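Local coordinates for betaine aldehyde dehydrogenase (Staphylococcus aureus subsp. aureus COL, PDB 4QTO), which probably oxidises betaine aldehyde to glycine betaine, using NAD as the coenzyme, at residues V60-S65 against T209-I214; R74-A79 against S200-P205; D105-H110 against D134-V139; S164-E169 against L501-I506; P398-N403 against P418-E423. All blocks are in the same frame, centred on the assembly; numbering follows the deposited sequence. Where two conformers were deposited one is given.

Contact 1: residues V60-S65 against T209-I214; sequences VIFTVS and TPLTTI
Leu211 meets two neighbouring residues of strand 59-65, one with each methyl branch. Its CD1 lies 3.8 Å from Ile61 CD1, and its CD2 comes to 3.5 Å from Phe62 CD2. The methyl approaches the Phe62 ring obliquely, near the CG-CD2 bond. Leu211 CG sits beside its own backbone N (chi1 -55°), which turns the branched end out from the first turn of helix 211-223. Further along the strand, Val64 CG1 packs on Ile214 CD1 at 3.9 Å. The same methyl stands 4.3 Å from Pro210 CG, so it faces two residues one helical turn apart. No hydrogen bond joins the two segments; the contact is apolar throughout.

A second shell supports both sides. Asp121 accepts a hydrogen bond from Leu211 N, and Leu117 of helix 111-122 touches the Leu211 side chain. On the strand side, the backbones of Ile61 and Phe62 both bond to that of Ile52 in strand 49-54, which makes a classic beta bulge. It lets both side chains point at the helix start. The result is a bulged antiparallel pair of strands, 49-54 and 59-65, lying against the N-terminal end of a helix that follows strand 200-204 of the Rossmann-type domain.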
# COMPACT_ATOMS: atom_id res chain seq x y z
N VAL A 60 -13.40 40.39 29.23
CA VAL A 60 -14.37 39.35 28.90
C VAL A 60 -14.91 39.73 27.54
O VAL A 60 -15.39 40.85 27.35
CB VAL A 60 -15.53 39.28 29.90
CG1 VAL A 60 -16.60 38.32 29.40
CG2 VAL A 60 -15.03 38.85 31.27
N ILE A 61 -14.85 38.79 26.60
CA ILE A 61 -15.31 39.01 25.24
C ILE A 61 -16.57 38.19 24.88
O ILE A 61 -17.22 38.51 23.89
CB ILE A 61 -14.23 38.70 24.19
CG1 ILE A 61 -13.72 37.24 24.31
CG2 ILE A 61 -13.13 39.74 24.29
CD1 ILE A 61 -12.72 36.78 23.29
N PHE A 62 -16.89 37.16 25.66
CA PHE A 62 -18.02 36.28 25.32
C PHE A 62 -18.35 35.42 26.52
O PHE A 62 -17.53 35.23 27.41
CB PHE A 62 -17.63 35.39 24.14
CG PHE A 62 -18.78 34.90 23.29
CD1 PHE A 62 -19.59 35.80 22.62
CD2 PHE A 62 -18.99 33.55 23.08
CE1 PHE A 62 -20.63 35.35 21.79
CE2 PHE A 62 -20.02 33.10 22.28
CZ PHE A 62 -20.82 33.99 21.61
N THR A 63 -19.58 34.90 26.54
CA THR A 63 -20.01 34.01 27.62
C THR A 63 -20.65 32.79 26.97
O THR A 63 -21.55 32.94 26.12
CB THR A 63 -21.00 34.70 28.56
OG1 THR A 63 -20.35 35.82 29.17
CG2 THR A 63 -21.47 33.73 29.65
N VAL A 64 -20.21 31.60 27.36
CA VAL A 64 -20.72 30.37 26.79
C VAL A 64 -21.24 29.41 27.87
O VAL A 64 -20.93 29.53 29.07
CB VAL A 64 -19.62 29.62 25.97
CG1 VAL A 64 -19.12 30.51 24.84
CG2 VAL A 64 -18.48 29.20 26.88
N SER A 65 -22.04 28.44 27.43
CA SER A 65 -22.52 27.40 28.33
C SER A 65 -21.36 26.60 28.91
O SER A 65 -20.35 26.37 28.23
CB SER A 65 -23.41 26.41 27.60
OG SER A 65 -24.58 27.05 27.15
N THR A 209 -10.82 28.55 25.31
CA THR A 209 -10.79 28.96 23.88
C THR A 209 -11.80 28.19 23.02
O THR A 209 -11.43 27.40 22.17
CB THR A 209 -9.40 28.72 23.28
OG1 THR A 209 -9.07 27.31 23.41
CG2 THR A 209 -8.35 29.58 23.95
N PRO A 210 -13.11 28.43 23.22
CA PRO A 210 -14.11 27.68 22.46
C PRO A 210 -14.62 28.35 21.18
O PRO A 210 -15.41 27.74 20.46
CB PRO A 210 -15.27 27.64 23.44
CG PRO A 210 -15.19 28.97 24.10
CD PRO A 210 -13.72 29.24 24.29
N LEU A 211 -14.19 29.58 20.89
CA LEU A 211 -14.89 30.38 19.87
C LEU A 211 -14.89 29.82 18.44
O LEU A 211 -15.96 29.65 17.84
CB LEU A 211 -14.41 31.82 19.87
CG LEU A 211 -14.52 32.52 21.21
CD1 LEU A 211 -14.03 33.95 21.08
CD2 LEU A 211 -15.92 32.50 21.78
N THR A 212 -13.71 29.53 17.90
CA THR A 212 -13.69 29.01 16.54
C THR A 212 -14.28 27.60 16.45
O THR A 212 -14.74 27.18 15.37
CB THR A 212 -12.27 29.04 15.94
OG1 THR A 212 -11.40 28.34 16.83
CG2 THR A 212 -11.81 30.45 15.67
N THR A 213 -14.26 26.84 17.54
CA THR A 213 -14.84 25.48 17.55
C THR A 213 -16.38 25.56 17.46
O THR A 213 -17.03 24.81 16.73
CB THR A 213 -14.32 24.64 18.72
OG1 THR A 213 -12.87 24.61 18.69
CG2 THR A 213 -14.85 23.22 18.64
N ILE A 214 -16.96 26.49 18.21
CA ILE A 214 -18.39 26.74 18.10
C ILE A 214 -18.67 27.12 16.64
O ILE A 214 -19.62 26.61 16.03
CB ILE A 214 -18.82 27.88 19.05
CG1 ILE A 214 -18.73 27.43 20.51
CG2 ILE A 214 -20.25 28.31 18.73
CD1 ILE A 214 -18.86 28.57 21.50

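Contact 2: residues R74-A79 against S200-P205; sequences RAILAA and SLVMKP
Val202 makes most of the apolar part, pushing both methyls at helix 69-85. Its CG1 lies 3.9 Å from Ala75 CB. Its CG2 reaches between side chains of successive turns: it is 4.0 Å from Ala79 CB and 4.1 Å from Ile76 CG1. The Ile76 side chain meets Val202 at about a right angle. Val202 CG1 is opposite the backbone N (chi1 -177°), which leaves CG2 beside that N and close to the helix backbone, 3.7 Å from Ala75 O. Ser200 CB packs on Ala79 CB at 3.7 Å. Ala75 and Ala79 are one turn apart and present only a methyl each, so the strand can lie close. The short helix and strand axes approach to 7.9 Å and run nearly antiparallel, at 161°.

The polar part is small. Ser200 OG is 3.1 Å from Ala79 O, but whether its proton goes there is not settled.

Met244 of helix 237-246 and Asn231 of strand 230-232 also touch Val202. Strand 200-204 has parallel neighbours in 162-177 and 230-232. A helix laid antiparallel on a parallel strand in this way is the layered alpha/beta packing of the Rossmann-type domain, which binds NAD in this family.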
# COMPACT_ATOMS: atom_id res chain seq x y z
N ARG A 74 -25.11 12.40 27.57
CA ARG A 74 -26.18 12.45 26.57
C ARG A 74 -25.62 12.55 25.13
O ARG A 74 -26.13 11.89 24.20
CB ARG A 74 -27.17 13.61 26.85
CG ARG A 74 -28.44 13.49 26.04
CD ARG A 74 -29.54 14.44 26.50
NE ARG A 74 -29.29 15.85 26.20
CZ ARG A 74 -29.55 16.43 25.03
NH1 ARG A 74 -30.02 15.74 23.99
NH2 ARG A 74 -29.31 17.72 24.89
N ALA A 75 -24.56 13.32 24.97
CA ALA A 75 -23.90 13.45 23.67
C ALA A 75 -23.28 12.13 23.21
O ALA A 75 -23.41 11.71 22.06
CB ALA A 75 -22.82 14.50 23.71
N ILE A 76 -22.62 11.43 24.14
CA ILE A 76 -22.02 10.14 23.80
C ILE A 76 -23.10 9.11 23.40
O ILE A 76 -22.96 8.35 22.42
CB ILE A 76 -21.15 9.63 24.96
CG1 ILE A 76 -19.90 10.51 25.06
CG2 ILE A 76 -20.77 8.16 24.76
CD1 ILE A 76 -19.15 10.33 26.35
N LEU A 77 -24.20 9.09 24.15
CA LEU A 77 -25.28 8.16 23.82
C LEU A 77 -25.92 8.51 22.48
O LEU A 77 -26.31 7.61 21.74
CB LEU A 77 -26.31 8.11 24.94
CG LEU A 77 -25.79 7.50 26.24
CD1 LEU A 77 -26.86 7.59 27.32
CD2 LEU A 77 -25.35 6.07 26.06
N ALA A 78 -26.00 9.79 22.16
CA ALA A 78 -26.53 10.21 20.85
C ALA A 78 -25.61 9.82 19.72
O ALA A 78 -26.06 9.38 18.66
CB ALA A 78 -26.77 11.70 20.83
N ALA A 79 -24.30 9.96 19.95
CA ALA A 79 -23.29 9.54 18.97
C ALA A 79 -23.42 8.04 18.70
O ALA A 79 -23.33 7.56 17.56
CB ALA A 79 -21.91 9.92 19.47
N SER A 200 -18.99 8.62 14.53
CA SER A 200 -19.75 9.68 15.20
C SER A 200 -18.77 10.26 16.20
O SER A 200 -17.96 9.52 16.78
CB SER A 200 -20.96 9.15 15.95
OG SER A 200 -21.92 8.65 15.05
N LEU A 201 -18.85 11.56 16.47
CA LEU A 201 -17.90 12.21 17.36
C LEU A 201 -18.53 13.13 18.38
O LEU A 201 -19.60 13.68 18.17
CB LEU A 201 -16.87 12.99 16.53
CG LEU A 201 -17.38 14.18 15.69
CD1 LEU A 201 -17.34 15.46 16.52
CD2 LEU A 201 -16.51 14.39 14.44
N VAL A 202 -17.82 13.25 19.49
CA VAL A 202 -18.15 14.22 20.55
C VAL A 202 -16.87 14.98 20.82
O VAL A 202 -15.86 14.39 21.28
CB VAL A 202 -18.67 13.57 21.84
CG1 VAL A 202 -19.05 14.66 22.86
CG2 VAL A 202 -19.86 12.66 21.59
N MET A 203 -16.88 16.28 20.57
CA MET A 203 -15.71 17.12 20.76
C MET A 203 -15.88 18.11 21.87
O MET A 203 -16.99 18.65 22.06
CB MET A 203 -15.41 17.91 19.47
CG MET A 203 -14.27 18.90 19.63
SD MET A 203 -13.56 19.55 18.10
CE MET A 203 -12.63 18.13 17.58
N LYS A 204 -14.81 18.33 22.64
CA LYS A 204 -14.80 19.34 23.70
C LYS A 204 -13.54 20.16 23.54
O LYS A 204 -12.44 19.64 23.74
CB LYS A 204 -14.83 18.74 25.11
CG LYS A 204 -14.97 19.82 26.20
CD LYS A 204 -14.49 19.35 27.55
CE LYS A 204 -13.01 19.60 27.74
NZ LYS A 204 -12.67 21.06 27.86
N PRO A 205 -13.68 21.45 23.17
CA PRO A 205 -12.49 22.31 23.06
C PRO A 205 -12.02 22.76 24.44
O PRO A 205 -12.73 22.55 25.44
CB PRO A 205 -12.99 23.49 22.24
CG PRO A 205 -14.44 23.60 22.63
CD PRO A 205 -14.91 22.19 22.84

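Contact 3: residues D105-H110 against D134-V139; sequences DKIKEH and DDIHNV
Lys108 and His137 are brought together by matching first torsions: in each, CG lies opposite the backbone N (chi1 -178° in Lys108 and 171° in His137). Both side chains then reach across the gap between helices 93-109 and 126-146. Bends at the third and fourth torsions of Lys108 fold its end over the imidazole.

Lys108 CE sits over one face of the His137 ring, 3.5 Å from the centroid, in a CH-pi contact. It lies toward the NE2 side of the ring, with CE to NE2 at 3.3 Å. Asp105 OD1 comes to the same ring at its edge, in plane, 3.9 Å from His137 CE1. Its carboxylate is nearly coplanar with the imidazole. Beside the ring contact, Ile107 CG2 meets Ile136 CG2 at 3.9 Å, and the two side chains cross at about a right angle. The two short helical segments run nearly antiparallel, their axes 8.6 Å apart at closest.

Lys108 NZ has a weak bond to water 1 at 3.5 Å, and this water donates to Asp134 O at 3.0 Å. Asp134 itself forms a salt bridge with Arg111. Asp105 pairs through OD2 with Arg101 of the second subunit, so this edge of the helix pair lies at a subunit interface.

His137 ND1 is hydrogen-bonded to Ala104 O, which helps fix the rotation of the ring. That bond implies a proton on ND1. The nearby carboxylate of Asp105 would tend to favour a positive imidazole, though its salt bridge across the interface probably weakens this effect, and the lysine ammonium would tend to oppose it.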
# COMPACT_ATOMS: atom_id res chain seq x y z
N ASP A 105 -14.52 23.97 2.00
CA ASP A 105 -14.89 25.17 1.25
C ASP A 105 -15.47 26.27 2.17
O ASP A 105 -15.21 27.45 1.96
CB ASP A 105 -15.84 24.79 0.15
CG ASP A 105 -15.15 23.98 -0.96
OD1 ASP A 105 -13.93 24.04 -1.12
OD2 ASP A 105 -15.89 23.35 -1.71
N LYS A 106 -16.21 25.88 3.20
CA LYS A 106 -16.72 26.86 4.19
C LYS A 106 -15.59 27.51 4.98
O LYS A 106 -15.66 28.70 5.28
CB LYS A 106 -17.75 26.21 5.10
CG LYS A 106 -19.07 26.02 4.34
CD LYS A 106 -20.09 25.29 5.16
CE LYS A 106 -21.40 25.11 4.40
NZ LYS A 106 -22.21 26.33 4.17
N ILE A 107 -14.53 26.76 5.28
CA ILE A 107 -13.39 27.34 6.00
C ILE A 107 -12.76 28.45 5.14
O ILE A 107 -12.52 29.55 5.64
CB ILE A 107 -12.32 26.29 6.34
CG1 ILE A 107 -12.90 25.20 7.25
CG2 ILE A 107 -11.10 26.95 6.94
CD1 ILE A 107 -13.37 25.64 8.60
N LYS A 108 -12.56 28.18 3.86
CA LYS A 108 -12.00 29.19 2.96
C LYS A 108 -12.94 30.38 2.78
O LYS A 108 -12.50 31.55 2.84
CB LYS A 108 -11.63 28.58 1.62
CG LYS A 108 -11.00 29.59 0.68
CD LYS A 108 -10.60 28.94 -0.64
CE LYS A 108 -9.46 27.98 -0.45
NZ LYS A 108 -8.32 28.53 0.31
N GLU A 109 -14.24 30.13 2.65
CA GLU A 109 -15.23 31.18 2.51
C GLU A 109 -15.19 32.15 3.70
O GLU A 109 -15.29 33.36 3.52
CB GLU A 109 -16.63 30.56 2.41
CG GLU A 109 -17.77 31.53 2.40
CD GLU A 109 -19.14 30.85 2.35
OE1 GLU A 109 -19.19 29.59 2.39
OE2 GLU A 109 -20.15 31.60 2.25
N HIS A 110 -15.00 31.60 4.88
CA HIS A 110 -15.01 32.37 6.13
C HIS A 110 -13.64 32.62 6.73
O HIS A 110 -13.54 32.90 7.94
CB HIS A 110 -15.92 31.67 7.15
CG HIS A 110 -17.34 31.59 6.72
ND1 HIS A 110 -18.18 32.68 6.73
CD2 HIS A 110 -18.07 30.56 6.23
CE1 HIS A 110 -19.36 32.33 6.26
NE2 HIS A 110 -19.33 31.04 5.98
N ASP A 134 -5.57 28.70 6.28
CA ASP A 134 -5.18 28.11 5.00
C ASP A 134 -4.85 26.63 5.24
O ASP A 134 -5.23 25.75 4.45
CB ASP A 134 -3.99 28.84 4.39
CG ASP A 134 -4.35 30.23 3.91
OD1 ASP A 134 -5.53 30.50 3.65
OD2 ASP A 134 -3.42 31.07 3.79
N ASP A 135 -4.15 26.35 6.33
CA ASP A 135 -3.83 24.98 6.64
C ASP A 135 -5.09 24.13 6.94
O ASP A 135 -5.20 22.97 6.52
CB ASP A 135 -2.87 24.98 7.80
CG ASP A 135 -2.10 23.75 7.85
OD1 ASP A 135 -1.76 23.22 6.75
OD2 ASP A 135 -1.81 23.34 8.98
N ILE A 136 -6.03 24.70 7.70
CA ILE A 136 -7.26 24.02 8.05
C ILE A 136 -8.07 23.65 6.80
O ILE A 136 -8.56 22.54 6.68
CB ILE A 136 -8.08 24.84 9.05
CG1 ILE A 136 -7.32 24.89 10.38
CG2 ILE A 136 -9.47 24.27 9.24
CD1 ILE A 136 -7.71 26.04 11.26
N HIS A 137 -8.16 24.57 5.85
CA HIS A 137 -8.79 24.26 4.58
C HIS A 137 -8.11 23.04 3.94
O HIS A 137 -8.79 22.11 3.46
CB HIS A 137 -8.69 25.46 3.62
CG HIS A 137 -9.14 25.15 2.22
ND1 HIS A 137 -10.45 25.04 1.86
CD2 HIS A 137 -8.42 24.89 1.10
CE1 HIS A 137 -10.54 24.77 0.57
NE2 HIS A 137 -9.32 24.71 0.07
N ASN A 138 -6.78 23.04 3.91
CA ASN A 138 -6.03 21.94 3.32
C ASN A 138 -6.16 20.62 4.08
O ASN A 138 -6.14 19.56 3.46
CB ASN A 138 -4.60 22.31 3.09
CG ASN A 138 -4.45 23.29 1.94
OD1 ASN A 138 -5.24 23.22 0.96
ND2 ASN A 138 -3.44 24.15 1.99
N VAL A 139 -6.32 20.66 5.41
CA VAL A 139 -6.55 19.44 6.17
C VAL A 139 -7.88 18.80 5.78
O VAL A 139 -7.99 17.61 5.47
CB VAL A 139 -6.49 19.74 7.68
CG1 VAL A 139 -7.04 18.58 8.53
CG2 VAL A 139 -5.08 20.07 8.10
O HOH W 1 -5.57 26.89 1.65

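Contact 4: residues S164-E169 against L501-I506; sequences SKIVKE and LVSKHI
Glu169 and Lys504 point to one face of the sheet and lean together diagonally across the strand pair. Glu169 is extended beyond CG, while Lys504 bends at its third torsion (-71°) to turn NZ toward the carboxylate. The salt bridge from Lys504 NZ to Glu169 OE2 is 2.7 Å long and uses the syn side, 23° out of the carboxylate plane. Water 2 spans the same pair, 2.8 Å from Glu169 OE1 and 3.1 Å from Lys504 NZ. Lys504 NZ also bonds to Leu461 O and Ala458 O of the third subunit.

The other face carries Lys168, Ser503 and His505. Lys168 sends NZ to Ser503 OG at 2.6 Å; Glu495 of the third subunit also bonds to this hydroxyl. From the segment end, Ser164 OG reaches His505 NE2 at 2.7 Å, oblique to the ring, and either could be the donor.

Six backbone bonds hold the antiparallel register, two at each of the pairs Lys165-Ile506, Val167-Lys504 and Glu169-Val502.

Strand 152-155 flanks strand 162-177 on its other edge. Strand 501-509 lies between strand 162-177 and a strand of the third subunit, which pairs in parallel with His505 and Ile506, so the sheet runs on across the interface.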
# COMPACT_ATOMS: atom_id res chain seq x y z
N SER A 164 -10.80 -14.83 2.09
CA SER A 164 -10.35 -14.04 3.22
C SER A 164 -10.26 -12.59 2.84
O SER A 164 -9.62 -12.25 1.83
CB SER A 164 -8.96 -14.53 3.64
OG SER A 164 -8.36 -13.75 4.69
N LYS A 165 -10.96 -11.74 3.58
CA LYS A 165 -10.86 -10.31 3.30
C LYS A 165 -10.78 -9.54 4.58
O LYS A 165 -11.28 -9.99 5.62
CB LYS A 165 -12.02 -9.83 2.46
CG LYS A 165 -13.36 -9.97 3.09
CD LYS A 165 -14.46 -9.89 2.01
CE LYS A 165 -15.82 -10.14 2.62
NZ LYS A 165 -16.83 -10.38 1.54
N ILE A 166 -10.11 -8.40 4.51
CA ILE A 166 -10.03 -7.50 5.66
C ILE A 166 -10.82 -6.25 5.25
O ILE A 166 -10.48 -5.60 4.24
CB ILE A 166 -8.60 -7.08 5.99
CG1 ILE A 166 -7.67 -8.29 6.14
CG2 ILE A 166 -8.60 -6.19 7.21
CD1 ILE A 166 -8.15 -9.35 7.10
N VAL A 167 -11.88 -5.96 5.99
CA VAL A 167 -12.70 -4.79 5.74
C VAL A 167 -12.30 -3.74 6.76
O VAL A 167 -12.10 -4.06 7.93
CB VAL A 167 -14.19 -5.08 5.96
CG1 VAL A 167 -15.02 -3.85 5.61
CG2 VAL A 167 -14.67 -6.27 5.14
N LYS A 168 -12.17 -2.49 6.33
CA LYS A 168 -11.85 -1.39 7.23
C LYS A 168 -13.16 -0.64 7.50
O LYS A 168 -13.87 -0.23 6.56
CB LYS A 168 -10.84 -0.43 6.64
CG LYS A 168 -9.52 -1.03 6.26
CD LYS A 168 -8.79 -1.70 7.37
CE LYS A 168 -7.41 -2.11 6.85
NZ LYS A 168 -6.64 -3.03 7.74
N GLU A 169 -13.58 -0.61 8.76
CA GLU A 169 -14.79 0.04 9.20
C GLU A 169 -14.45 1.26 10.04
O GLU A 169 -13.38 1.32 10.62
CB GLU A 169 -15.60 -0.91 10.10
CG GLU A 169 -15.98 -2.23 9.44
CD GLU A 169 -16.82 -3.14 10.31
OE1 GLU A 169 -17.00 -2.89 11.53
OE2 GLU A 169 -17.38 -4.10 9.73
N LEU A 501 -10.23 3.99 11.99
CA LEU A 501 -10.68 2.77 11.37
C LEU A 501 -10.40 1.58 12.28
O LEU A 501 -9.51 1.62 13.16
CB LEU A 501 -9.93 2.53 10.04
CG LEU A 501 -10.22 3.58 8.96
CD1 LEU A 501 -9.28 3.37 7.79
CD2 LEU A 501 -11.66 3.47 8.52
N VAL A 502 -11.13 0.51 12.03
CA VAL A 502 -10.92 -0.77 12.71
C VAL A 502 -10.95 -1.85 11.62
O VAL A 502 -11.74 -1.76 10.67
CB VAL A 502 -11.94 -1.03 13.81
CG1 VAL A 502 -13.37 -1.03 13.29
CG2 VAL A 502 -11.60 -2.30 14.57
N SER A 503 -10.08 -2.85 11.75
CA SER A 503 -10.02 -3.94 10.78
C SER A 503 -10.87 -5.12 11.23
O SER A 503 -10.85 -5.51 12.40
CB SER A 503 -8.59 -4.46 10.65
OG SER A 503 -7.74 -3.48 10.10
N LYS A 504 -11.56 -5.71 10.27
CA LYS A 504 -12.33 -6.92 10.49
C LYS A 504 -11.95 -7.95 9.42
O LYS A 504 -12.05 -7.69 8.23
CB LYS A 504 -13.85 -6.66 10.43
CG LYS A 504 -14.72 -7.91 10.46
CD LYS A 504 -16.17 -7.59 10.27
CE LYS A 504 -16.80 -6.89 11.47
NZ LYS A 504 -18.14 -6.36 11.10
N HIS A 505 -11.51 -9.10 9.87
CA HIS A 505 -11.21 -10.21 8.99
C HIS A 505 -12.48 -11.06 8.83
O HIS A 505 -12.96 -11.65 9.79
CB HIS A 505 -10.08 -11.07 9.57
CG HIS A 505 -9.72 -12.28 8.75
ND1 HIS A 505 -9.10 -13.38 9.31
CD2 HIS A 505 -9.91 -12.59 7.44
CE1 HIS A 505 -8.88 -14.29 8.38
NE2 HIS A 505 -9.35 -13.83 7.23
N ILE A 506 -13.02 -11.12 7.60
CA ILE A 506 -14.18 -11.97 7.32
C ILE A 506 -13.63 -13.14 6.51
O ILE A 506 -13.09 -12.95 5.38
CB ILE A 506 -15.30 -11.23 6.56
CG1 ILE A 506 -15.78 -10.02 7.37
CG2 ILE A 506 -16.46 -12.18 6.32
CD1 ILE A 506 -16.80 -9.14 6.68
O HOH W 2 -19.46 -3.87 12.46

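Contact 5: residues P398-N403 against P418-E423; sequences PTVITN and PVVTVE
Strands 399-402 and 419-425 run parallel, the axes of the short segments 4.7 Å apart at closest and 25° from parallel, as the two strands of a beta-alpha-beta unit that crosses over through helix 409-412. Four backbone hydrogen bonds join them, alternating in direction. Thr399 N and Ile401 N donate to Pro418 O and Val420 O. Val420 N and Val422 N donate back to Thr399 O and Ile401 O. The bond from Ile401 N to Val420 O is 2.8 Å long. That from Val420 N to Thr399 O is 3.1 Å.

Side chains sort onto two faces. On one, Ile401 CD1 meets Val419 CG1 at 3.7 Å; the Ile401 chain reaches back along the sheet to do so, with CG1 beside its backbone N (chi1 -60°). Thr399 CB packs on Val419 CG2 at 4.0 Å, and Thr421 CG2 lies against Ile401 CB. On the other, Val400 and Val420 lie side by side and point the same way, while Val400 CG1 touches Val422 CG2 at 3.9 Å. Tyr306 of helix 294-306 covers Val400 and Val420, and its hydroxyl also bonds to Thr399 O. The Thr399 hydroxyl is held by Glu397 O and Gly382 N.

Past the last direct bond, Asn403 N and Val422 O are too far apart to bond, and water 3 lies between them: it accepts from Asn403 N at 2.9 Å and is 2.8 Å from Val422 O.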
# COMPACT_ATOMS: atom_id res chain seq x y z
N PRO A 398 10.25 37.64 25.53
CA PRO A 398 10.97 36.51 24.93
C PRO A 398 12.28 36.36 25.68
O PRO A 398 12.98 37.36 25.98
CB PRO A 398 11.15 36.90 23.47
CG PRO A 398 10.96 38.38 23.44
CD PRO A 398 10.01 38.72 24.56
N THR A 399 12.61 35.11 25.98
CA THR A 399 13.68 34.81 26.92
C THR A 399 14.67 33.80 26.39
O THR A 399 14.28 32.83 25.70
CB THR A 399 13.00 34.23 28.19
OG1 THR A 399 12.03 35.16 28.69
CG2 THR A 399 13.99 33.88 29.27
N VAL A 400 15.96 34.01 26.69
CA VAL A 400 17.01 33.06 26.33
C VAL A 400 17.73 32.68 27.64
O VAL A 400 18.16 33.56 28.41
CB VAL A 400 18.07 33.64 25.37
CG1 VAL A 400 19.13 32.59 25.05
CG2 VAL A 400 17.40 34.14 24.10
N ILE A 401 17.83 31.38 27.89
CA ILE A 401 18.50 30.85 29.07
C ILE A 401 19.79 30.14 28.61
O ILE A 401 19.75 29.26 27.77
CB ILE A 401 17.58 29.89 29.85
CG1 ILE A 401 16.33 30.68 30.31
CG2 ILE A 401 18.31 29.30 31.05
CD1 ILE A 401 15.30 29.87 31.09
N THR A 402 20.91 30.54 29.20
CA THR A 402 22.23 30.02 28.87
C THR A 402 22.92 29.37 30.07
O THR A 402 22.39 29.37 31.18
CB THR A 402 23.13 31.13 28.32
OG1 THR A 402 23.26 32.16 29.31
CG2 THR A 402 22.57 31.73 27.05
N ASN A 403 24.10 28.79 29.83
CA ASN A 403 24.88 28.17 30.92
C ASN A 403 24.03 27.09 31.62
O ASN A 403 23.93 27.04 32.86
CB ASN A 403 25.38 29.22 31.93
CG ASN A 403 26.53 28.71 32.79
OD1 ASN A 403 27.27 27.82 32.39
ND2 ASN A 403 26.69 29.30 33.98
N PRO A 418 7.58 31.64 25.89
CA PRO A 418 8.53 32.26 24.95
C PRO A 418 9.92 32.20 25.53
O PRO A 418 10.51 33.22 25.90
CB PRO A 418 8.00 33.67 24.81
CG PRO A 418 7.34 33.95 26.12
CD PRO A 418 6.76 32.65 26.60
N VAL A 419 10.41 30.98 25.64
CA VAL A 419 11.67 30.70 26.33
C VAL A 419 12.41 29.59 25.61
O VAL A 419 11.80 28.56 25.28
CB VAL A 419 11.36 30.16 27.75
CG1 VAL A 419 12.63 29.83 28.52
CG2 VAL A 419 10.49 31.12 28.55
N VAL A 420 13.70 29.80 25.41
CA VAL A 420 14.59 28.77 24.87
C VAL A 420 15.78 28.62 25.80
O VAL A 420 16.17 29.56 26.49
CB VAL A 420 15.10 29.08 23.45
CG1 VAL A 420 13.93 29.34 22.51
CG2 VAL A 420 16.06 30.26 23.41
N THR A 421 16.34 27.41 25.84
CA THR A 421 17.60 27.13 26.53
C THR A 421 18.65 26.89 25.45
O THR A 421 18.29 26.47 24.33
CB THR A 421 17.55 25.88 27.45
OG1 THR A 421 17.07 24.74 26.71
CG2 THR A 421 16.65 26.12 28.63
N VAL A 422 19.91 27.11 25.76
CA VAL A 422 21.00 26.89 24.84
C VAL A 422 22.05 26.01 25.52
O VAL A 422 22.58 26.38 26.59
CB VAL A 422 21.67 28.21 24.37
CG1 VAL A 422 22.73 27.92 23.31
CG2 VAL A 422 20.63 29.17 23.78
N GLU A 423 22.38 24.89 24.89
CA GLU A 423 23.40 23.97 25.36
C GLU A 423 24.40 23.79 24.25
O GLU A 423 24.01 23.80 23.07
CB GLU A 423 22.84 22.57 25.64
CG GLU A 423 21.99 22.45 26.90
CD GLU A 423 21.10 21.21 26.82
OE1 GLU A 423 21.50 20.13 27.29
OE2 GLU A 423 20.06 21.31 26.13
O HOH W 3 24.59 28.28 27.03

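Contacts 1 and 2 touch, with centres about 19 Å apart. Strand 59-65 leads into helix 69-85, and strand 200-204 into helix 211-223, so each of the two successive pairs gives one element to contact 1 and one to contact 2. Contact 3 is nested along the chain inside both, its centre about 20 Å from that of contact 1. Contact 4 crosses contacts 1 and 2 along the chain and shares a mixed sheet with contact 2, through strands 162-177 and 200-204. Contact 5 lies in a separate seven-stranded sheet, about 50 Å between centres from contact 4. It is enclosed in the loop that contact 4 closes. Contacts 3 and 4 reach neighbouring subunits, so they tie the fold to the tetramer.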